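Local structure of Non-reducing end alpha-L-arabinofuranosidase BoGH43B (Bacteroides ovatus, 5JOZ) at residues A366-N377 with A496-D507; A442-E450 with G461-S469. The protein hydrolyses terminal non-reducing alpha-L-arabinofuranoside residues from xyloglucan side branches, as a family 43 glycoside hydrolase of Bacteroides ovatus. All coordinates share one frame; numbering follows the deposited sequence.

Contact 1 (A366-N377 with A496-D507); sequences AAFNLTASAKVN and ADFDWFDFRCLD. With CA (calcium ion), chain C.
Lys375 and Asp499 both set CG anti to the backbone N (chi1 -171° and -165°), which lays the two side chains alongside each other, pointing the same way. The extended lysine brings NZ to 3.3 Å from OD2 of Asp499, a salt bridge using the anti lone pair of that oxygen. OD1 of the same carboxylate binds calcium at 2.4 Å, a division of labour that ties the carboxylate at both oxygens. The neighbouring charges would probably favour its ionised form. Trp500, with CG wedged between its backbone N and carbonyl carbon, runs roughly perpendicular to Lys375 and receives the lysine CB over its face, 3.8 Å from the five-membered ring centroid and 25° off the normal; Arg311 adds a cation-pi contact to the indole.

The strands 370-377 and 496-505 are antiparallel partners in one sheet of the concanavalin A-like beta-sandwich. Their register slips by one: Ala374 faces Phe501 and Val376 faces Phe498, so two residues, Asp499 and Trp500, lie across from Lys375. Asp499 N donates to Lys375 O, while the bond from Lys375 N to Trp500 O is weak; with the helix-like backbone of Asp499, this marks a beta bulge. Its carbonyl O is also a calcium ligand, and Asp313 O, Gly341 O and two waters complete the site.

On the inward face, Val376 CG2 sits over the centre of the Phe498 ring, 3.7 Å from its centroid. Leu370 CD2 meets Phe503 CZ at 3.4 Å, approaching the ring obliquely, while Phe498 and Phe501 reach Met483 of strand 480-486 in the facing sheet. Beyond the strand ends, the Asp507 carboxylate grips two successive backbone amides on its syn sides, both donors somewhat out of its plane: OD1 accepts from Asn369 N at 2.9 Å and OD2 from Phe368 N at 3.1 Å.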
# COMPACT_ATOMS: atom_id res chain seq x y z
N ALA A 366 2.03 -1.15 10.31
CA ALA A 366 1.96 0.30 10.32
C ALA A 366 2.88 0.95 11.36
O ALA A 366 2.85 2.18 11.51
CB ALA A 366 0.52 0.72 10.57
N ALA A 367 3.67 0.15 12.09
CA ALA A 367 4.63 0.69 13.05
C ALA A 367 5.84 -0.22 13.22
O ALA A 367 5.75 -1.44 13.08
CB ALA A 367 3.95 0.93 14.39
N PHE A 368 6.98 0.38 13.50
CA PHE A 368 8.17 -0.38 13.84
C PHE A 368 7.92 -1.21 15.08
O PHE A 368 8.15 -2.41 15.08
CB PHE A 368 9.36 0.54 14.05
CG PHE A 368 9.84 1.16 12.79
CD1 PHE A 368 10.49 0.40 11.82
CD2 PHE A 368 9.61 2.51 12.53
CE1 PHE A 368 10.94 0.98 10.64
CE2 PHE A 368 10.05 3.10 11.36
CZ PHE A 368 10.72 2.33 10.41
N ASN A 369 7.40 -0.56 16.12
CA ASN A 369 7.18 -1.17 17.42
C ASN A 369 5.72 -1.56 17.56
O ASN A 369 4.84 -0.69 17.61
CB ASN A 369 7.60 -0.21 18.53
CG ASN A 369 9.03 0.26 18.37
OD1 ASN A 369 9.28 1.36 17.87
ND2 ASN A 369 9.98 -0.58 18.73
N LEU A 370 5.44 -2.85 17.60
CA LEU A 370 4.07 -3.32 17.77
C LEU A 370 3.93 -4.67 18.43
O LEU A 370 4.88 -5.45 18.54
CB LEU A 370 3.30 -3.31 16.44
CG LEU A 370 3.59 -4.22 15.25
CD1 LEU A 370 3.57 -5.71 15.57
CD2 LEU A 370 2.57 -3.90 14.16
N THR A 371 2.71 -4.91 18.87
CA THR A 371 2.28 -6.20 19.36
C THR A 371 1.07 -6.60 18.56
O THR A 371 0.14 -5.82 18.39
CB THR A 371 1.92 -6.14 20.86
OG1 THR A 371 3.10 -5.84 21.60
CG2 THR A 371 1.35 -7.48 21.34
N ALA A 372 1.10 -7.83 18.06
CA ALA A 372 -0.01 -8.40 17.31
C ALA A 372 -0.25 -9.77 17.91
O ALA A 372 0.70 -10.53 18.05
CB ALA A 372 0.36 -8.54 15.85
N SER A 373 -1.49 -10.07 18.27
CA SER A 373 -1.82 -11.40 18.78
C SER A 373 -3.23 -11.81 18.42
O SER A 373 -4.07 -10.97 18.14
CB SER A 373 -1.64 -11.45 20.30
OG SER A 373 -2.45 -10.48 20.94
N ALA A 374 -3.46 -13.12 18.44
CA ALA A 374 -4.72 -13.70 18.04
C ALA A 374 -4.99 -14.95 18.84
O ALA A 374 -4.11 -15.80 18.97
CB ALA A 374 -4.69 -14.02 16.55
N LYS A 375 -6.21 -15.07 19.34
CA LYS A 375 -6.68 -16.30 19.97
C LYS A 375 -7.28 -17.16 18.87
O LYS A 375 -8.19 -16.72 18.16
CB LYS A 375 -7.73 -15.96 21.03
CG LYS A 375 -8.19 -17.10 21.94
CD LYS A 375 -9.61 -16.84 22.42
CE LYS A 375 -9.92 -17.45 23.77
NZ LYS A 375 -11.35 -17.24 24.13
N VAL A 376 -6.78 -18.39 18.73
CA VAL A 376 -7.17 -19.29 17.66
C VAL A 376 -7.49 -20.70 18.19
O VAL A 376 -6.82 -21.21 19.10
CB VAL A 376 -6.09 -19.33 16.55
CG1 VAL A 376 -4.75 -19.81 17.09
CG2 VAL A 376 -6.53 -20.19 15.36
N ASN A 377 -8.53 -21.28 17.62
CA ASN A 377 -8.89 -22.67 17.84
C ASN A 377 -8.53 -23.43 16.56
O ASN A 377 -9.11 -23.15 15.50
CB ASN A 377 -10.40 -22.78 18.15
CG ASN A 377 -10.81 -24.19 18.60
OD1 ASN A 377 -10.03 -24.92 19.21
ND2 ASN A 377 -12.03 -24.57 18.30
N ALA A 496 -9.77 -23.23 11.09
CA ALA A 496 -9.07 -22.48 12.13
C ALA A 496 -9.94 -21.28 12.50
O ALA A 496 -10.20 -20.44 11.64
CB ALA A 496 -7.71 -22.04 11.64
N ASP A 497 -10.39 -21.21 13.74
CA ASP A 497 -11.31 -20.18 14.20
C ASP A 497 -10.56 -19.16 15.05
O ASP A 497 -10.00 -19.49 16.09
CB ASP A 497 -12.43 -20.79 15.04
CG ASP A 497 -13.40 -21.63 14.21
OD1 ASP A 497 -13.39 -21.57 12.96
OD2 ASP A 497 -14.21 -22.36 14.80
N PHE A 498 -10.54 -17.92 14.57
CA PHE A 498 -9.88 -16.82 15.27
C PHE A 498 -10.94 -16.02 15.99
O PHE A 498 -11.75 -15.34 15.36
CB PHE A 498 -9.13 -15.94 14.27
CG PHE A 498 -7.98 -16.63 13.62
CD1 PHE A 498 -8.19 -17.49 12.55
CD2 PHE A 498 -6.70 -16.47 14.09
CE1 PHE A 498 -7.13 -18.15 11.95
CE2 PHE A 498 -5.63 -17.13 13.50
CZ PHE A 498 -5.84 -17.96 12.42
N ASP A 499 -10.94 -16.10 17.32
CA ASP A 499 -11.92 -15.41 18.15
C ASP A 499 -11.66 -13.90 18.13
O ASP A 499 -12.60 -13.11 18.05
CB ASP A 499 -11.83 -15.94 19.59
CG ASP A 499 -13.02 -15.56 20.44
OD1 ASP A 499 -13.97 -14.91 19.94
OD2 ASP A 499 -13.01 -15.91 21.64
N TRP A 500 -10.40 -13.51 18.21
CA TRP A 500 -10.05 -12.10 18.10
C TRP A 500 -8.63 -11.92 17.59
O TRP A 500 -7.89 -12.88 17.48
CB TRP A 500 -10.27 -11.37 19.43
CG TRP A 500 -9.71 -12.05 20.66
CD1 TRP A 500 -10.42 -12.75 21.60
CD2 TRP A 500 -8.35 -12.04 21.11
NE1 TRP A 500 -9.59 -13.19 22.59
CE2 TRP A 500 -8.31 -12.77 22.32
CE3 TRP A 500 -7.17 -11.49 20.61
CZ2 TRP A 500 -7.13 -12.96 23.04
CZ3 TRP A 500 -5.98 -11.69 21.32
CH2 TRP A 500 -5.97 -12.43 22.52
N PHE A 501 -8.30 -10.67 17.27
CA PHE A 501 -6.99 -10.27 16.75
C PHE A 501 -6.70 -8.86 17.27
O PHE A 501 -7.44 -7.92 16.94
CB PHE A 501 -7.00 -10.27 15.22
CG PHE A 501 -5.64 -10.12 14.59
CD1 PHE A 501 -4.99 -8.88 14.55
CD2 PHE A 501 -5.01 -11.22 14.00
CE1 PHE A 501 -3.75 -8.75 13.96
CE2 PHE A 501 -3.77 -11.09 13.41
CZ PHE A 501 -3.13 -9.86 13.39
N ASP A 502 -5.65 -8.74 18.10
CA ASP A 502 -5.16 -7.48 18.64
C ASP A 502 -4.04 -6.95 17.78
O ASP A 502 -3.16 -7.69 17.38
CB ASP A 502 -4.58 -7.67 20.05
CG ASP A 502 -5.64 -7.88 21.12
OD1 ASP A 502 -6.87 -7.86 20.83
OD2 ASP A 502 -5.22 -8.06 22.27
N PHE A 503 -4.07 -5.65 17.53
CA PHE A 503 -3.03 -4.99 16.76
C PHE A 503 -2.72 -3.66 17.45
O PHE A 503 -3.55 -2.75 17.42
CB PHE A 503 -3.52 -4.77 15.33
CG PHE A 503 -2.43 -4.47 14.35
CD1 PHE A 503 -1.55 -5.47 13.93
CD2 PHE A 503 -2.26 -3.18 13.84
CE1 PHE A 503 -0.54 -5.21 13.03
CE2 PHE A 503 -1.24 -2.91 12.93
CZ PHE A 503 -0.38 -3.93 12.52
N ARG A 504 -1.56 -3.55 18.10
CA ARG A 504 -1.20 -2.35 18.86
C ARG A 504 0.08 -1.73 18.33
O ARG A 504 1.14 -2.31 18.46
CB ARG A 504 -1.06 -2.70 20.33
CG ARG A 504 -1.13 -1.48 21.24
CD ARG A 504 -0.87 -1.88 22.68
NE ARG A 504 -1.75 -2.98 23.09
CZ ARG A 504 -2.93 -2.86 23.69
NH1 ARG A 504 -3.44 -1.66 24.00
NH2 ARG A 504 -3.62 -3.96 24.01
N CYS A 505 -0.05 -0.54 17.74
CA CYS A 505 1.09 0.25 17.30
C CYS A 505 1.64 1.11 18.45
O CYS A 505 0.88 1.76 19.19
CB CYS A 505 0.69 1.15 16.14
SG CYS A 505 0.04 0.30 14.69
N LEU A 506 2.96 1.13 18.58
CA LEU A 506 3.61 1.76 19.73
C LEU A 506 4.73 2.73 19.34
O LEU A 506 5.65 2.95 20.14
CB LEU A 506 4.15 0.67 20.65
CG LEU A 506 3.07 -0.26 21.22
CD1 LEU A 506 3.68 -1.59 21.67
CD2 LEU A 506 2.31 0.43 22.33
N ASP A 507 4.67 3.32 18.14
CA ASP A 507 5.78 4.19 17.69
C ASP A 507 5.83 5.53 18.43
O ASP A 507 6.91 6.11 18.52
CB ASP A 507 5.80 4.42 16.16
CG ASP A 507 6.50 3.29 15.38
OD1 ASP A 507 7.05 2.35 16.00
OD2 ASP A 507 6.49 3.35 14.12
CA CA C . -14.76 -12.85 18.98
O HOH W 1 -13.75 -11.65 20.79
O HOH W 2 -16.96 -12.28 19.84

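Contact 2 (A442-E450 with G461-S469); sequences ATETTYTFE and GTASTRDVS
Thr465 crosses Tyr447 at about a right angle and lays its CG2 over one face of the phenol ring, 4.0 Å from the centroid and 27° off the normal, displaced toward the rim. Val468 points back against the tyrosine side chain and meets the ring in its plane, CG2 3.9 Å from CE2. The tyrosine hydroxyl is held by Gln365. With OG1 between the backbone N and the carbonyl carbon (chi1 57°) and CG2 anti to the carbonyl carbon, Thr465 turns its two branches to different tasks: CG2 to the ring, and OG1 to the carbonyl O of Glu444 in a short 2.5 Å hydrogen bond. Thr465 N adds an almost straight bond to Thr445 O, arriving from above that carbonyl's plane. Were Thr465 cut back to an alanine, the Glu444 carbonyl would probably lose its hydroxyl donor and the Tyr447 ring face the methyl that covers it.

Phe449 instead presents an edge, CE1 lying 3.9 Å from Ala463 CB, and its side chain continues to Tyr399 and Ile414 of the facing sheet. On the other side of the strands, Thr448 and Thr462 lie side by side, OG1 of the former 3.6 Å from CG2 of the latter. Paired bonds join Tyr447 N to Ala463 O (2.8 Å) and Ala463 N to Tyr447 O (2.9 Å), the hydrogen-bonded register of an antiparallel beta hairpin, 446-453 with 456-464, in the concanavalin A-like sandwich.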
# COMPACT_ATOMS: atom_id res chain seq x y z
N ALA A 442 7.19 -6.75 17.89
CA ALA A 442 8.14 -6.19 16.94
C ALA A 442 8.88 -4.99 17.50
O ALA A 442 8.33 -4.19 18.25
CB ALA A 442 7.42 -5.81 15.67
N THR A 443 10.16 -4.92 17.15
CA THR A 443 10.97 -3.71 17.27
C THR A 443 11.50 -3.42 15.87
O THR A 443 11.28 -4.22 14.95
CB THR A 443 12.19 -3.91 18.19
OG1 THR A 443 13.11 -4.83 17.56
CG2 THR A 443 11.76 -4.47 19.55
N GLU A 444 12.22 -2.30 15.71
CA GLU A 444 12.86 -1.93 14.44
C GLU A 444 13.68 -3.05 13.82
O GLU A 444 13.66 -3.25 12.60
CB GLU A 444 13.74 -0.70 14.62
CG GLU A 444 12.97 0.61 14.71
CD GLU A 444 13.85 1.77 15.12
OE1 GLU A 444 14.26 1.80 16.30
OE2 GLU A 444 14.14 2.64 14.27
N THR A 445 14.39 -3.80 14.67
CA THR A 445 15.31 -4.84 14.22
C THR A 445 14.75 -6.27 14.32
O THR A 445 15.13 -7.13 13.52
CB THR A 445 16.62 -4.80 15.06
OG1 THR A 445 16.30 -4.96 16.44
CG2 THR A 445 17.35 -3.46 14.87
N THR A 446 13.89 -6.54 15.30
CA THR A 446 13.55 -7.94 15.65
C THR A 446 12.06 -8.19 15.82
O THR A 446 11.34 -7.37 16.42
CB THR A 446 14.28 -8.40 16.93
OG1 THR A 446 13.90 -7.56 18.03
CG2 THR A 446 15.80 -8.33 16.76
N TYR A 447 11.62 -9.31 15.27
CA TYR A 447 10.32 -9.88 15.58
C TYR A 447 10.57 -10.96 16.59
O TYR A 447 11.52 -11.74 16.43
CB TYR A 447 9.72 -10.55 14.35
CG TYR A 447 9.36 -9.62 13.24
CD1 TYR A 447 8.24 -8.79 13.34
CD2 TYR A 447 10.09 -9.59 12.05
CE1 TYR A 447 7.87 -7.95 12.30
CE2 TYR A 447 9.72 -8.75 11.01
CZ TYR A 447 8.62 -7.93 11.15
OH TYR A 447 8.26 -7.09 10.13
N THR A 448 9.74 -10.99 17.64
CA THR A 448 9.77 -12.06 18.63
C THR A 448 8.41 -12.76 18.63
O THR A 448 7.38 -12.10 18.58
CB THR A 448 10.11 -11.52 20.03
OG1 THR A 448 11.35 -10.80 19.95
CG2 THR A 448 10.26 -12.65 21.06
N PHE A 449 8.45 -14.10 18.65
CA PHE A 449 7.27 -14.96 18.48
C PHE A 449 6.98 -15.73 19.78
O PHE A 449 7.87 -16.41 20.31
CB PHE A 449 7.54 -15.95 17.35
CG PHE A 449 7.84 -15.30 16.04
CD1 PHE A 449 9.15 -14.98 15.68
CD2 PHE A 449 6.81 -14.99 15.15
CE1 PHE A 449 9.43 -14.37 14.47
CE2 PHE A 449 7.08 -14.38 13.93
CZ PHE A 449 8.39 -14.06 13.59
N GLU A 450 5.73 -15.63 20.27
CA GLU A 450 5.32 -16.13 21.59
C GLU A 450 4.00 -16.90 21.51
O GLU A 450 3.16 -16.61 20.65
CB GLU A 450 5.18 -14.98 22.60
CG GLU A 450 6.41 -14.05 22.71
CD GLU A 450 6.34 -12.75 21.88
OE1 GLU A 450 5.52 -12.64 20.93
OE2 GLU A 450 7.14 -11.82 22.17
N GLY A 461 10.90 -18.06 19.64
CA GLY A 461 11.98 -17.68 18.72
C GLY A 461 11.91 -16.23 18.27
O GLY A 461 10.94 -15.52 18.55
N THR A 462 12.97 -15.80 17.58
CA THR A 462 13.09 -14.44 17.05
C THR A 462 13.51 -14.48 15.60
O THR A 462 14.01 -15.50 15.12
CB THR A 462 14.19 -13.62 17.78
OG1 THR A 462 15.42 -14.35 17.74
CG2 THR A 462 13.80 -13.34 19.21
N ALA A 463 13.31 -13.36 14.91
CA ALA A 463 13.79 -13.20 13.53
C ALA A 463 14.07 -11.73 13.23
O ALA A 463 13.52 -10.84 13.88
CB ALA A 463 12.78 -13.77 12.55
N SER A 464 14.93 -11.48 12.24
CA SER A 464 15.32 -10.12 11.87
C SER A 464 14.29 -9.46 10.94
O SER A 464 13.76 -10.10 10.02
CB SER A 464 16.70 -10.11 11.20
OG SER A 464 16.65 -10.73 9.92
N THR A 465 14.04 -8.18 11.16
CA THR A 465 13.30 -7.35 10.22
C THR A 465 14.11 -7.12 8.94
O THR A 465 13.55 -6.97 7.85
CB THR A 465 12.93 -6.00 10.84
OG1 THR A 465 14.12 -5.33 11.27
CG2 THR A 465 11.98 -6.17 12.01
N ARG A 466 15.43 -7.10 9.09
CA ARG A 466 16.38 -6.98 7.97
C ARG A 466 16.20 -8.04 6.88
O ARG A 466 16.25 -7.72 5.69
CB ARG A 466 17.80 -7.06 8.53
CG ARG A 466 18.93 -6.76 7.56
CD ARG A 466 20.25 -7.18 8.17
NE ARG A 466 20.28 -8.63 8.38
CZ ARG A 466 21.28 -9.31 8.94
NH1 ARG A 466 22.38 -8.68 9.36
NH2 ARG A 466 21.17 -10.63 9.08
N ASP A 467 15.99 -9.30 7.27
CA ASP A 467 15.85 -10.38 6.29
C ASP A 467 14.54 -10.33 5.49
O ASP A 467 14.40 -11.05 4.48
CB ASP A 467 16.02 -11.76 6.94
CG ASP A 467 17.47 -12.12 7.22
OD1 ASP A 467 18.37 -11.77 6.41
OD2 ASP A 467 17.71 -12.77 8.26
N VAL A 468 13.59 -9.49 5.92
CA VAL A 468 12.36 -9.26 5.16
C VAL A 468 12.30 -7.87 4.53
O VAL A 468 11.24 -7.43 4.08
CB VAL A 468 11.09 -9.58 6.00
CG1 VAL A 468 10.99 -11.09 6.23
CG2 VAL A 468 11.05 -8.83 7.32
N SER A 469 13.44 -7.19 4.45
CA SER A 469 13.48 -5.80 4.04
C SER A 469 13.46 -5.70 2.52
O SER A 469 13.82 -6.65 1.82
CB SER A 469 14.73 -5.12 4.61
OG SER A 469 15.89 -5.52 3.90

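Both contacts hold antiparallel strands of the same sheet, and Ala442 N of contact 2 meets Leu370 O of contact 1 at 2.7 Å, a probable hydrogen bond between strands 370-377 and 436-442. Contact 1 joins strands far apart in sequence, whereas contact 2 pairs the neighbouring strands of a hairpin. Each is partly buried: Phe498, Phe501 and Phe449 pack toward the facing sheet, whereas Trp500 shares the other face of contact 1 with charged residues, and contact 2 has threonines there. Contact 1 buries more surface, 1133 against 502 Å², and adds a metal site, a salt bridge and a carboxylate that accepts from two backbone amides. Contact 2 relies on backbone bonds, a threonine hydroxyl and aliphatic-to-ring packing.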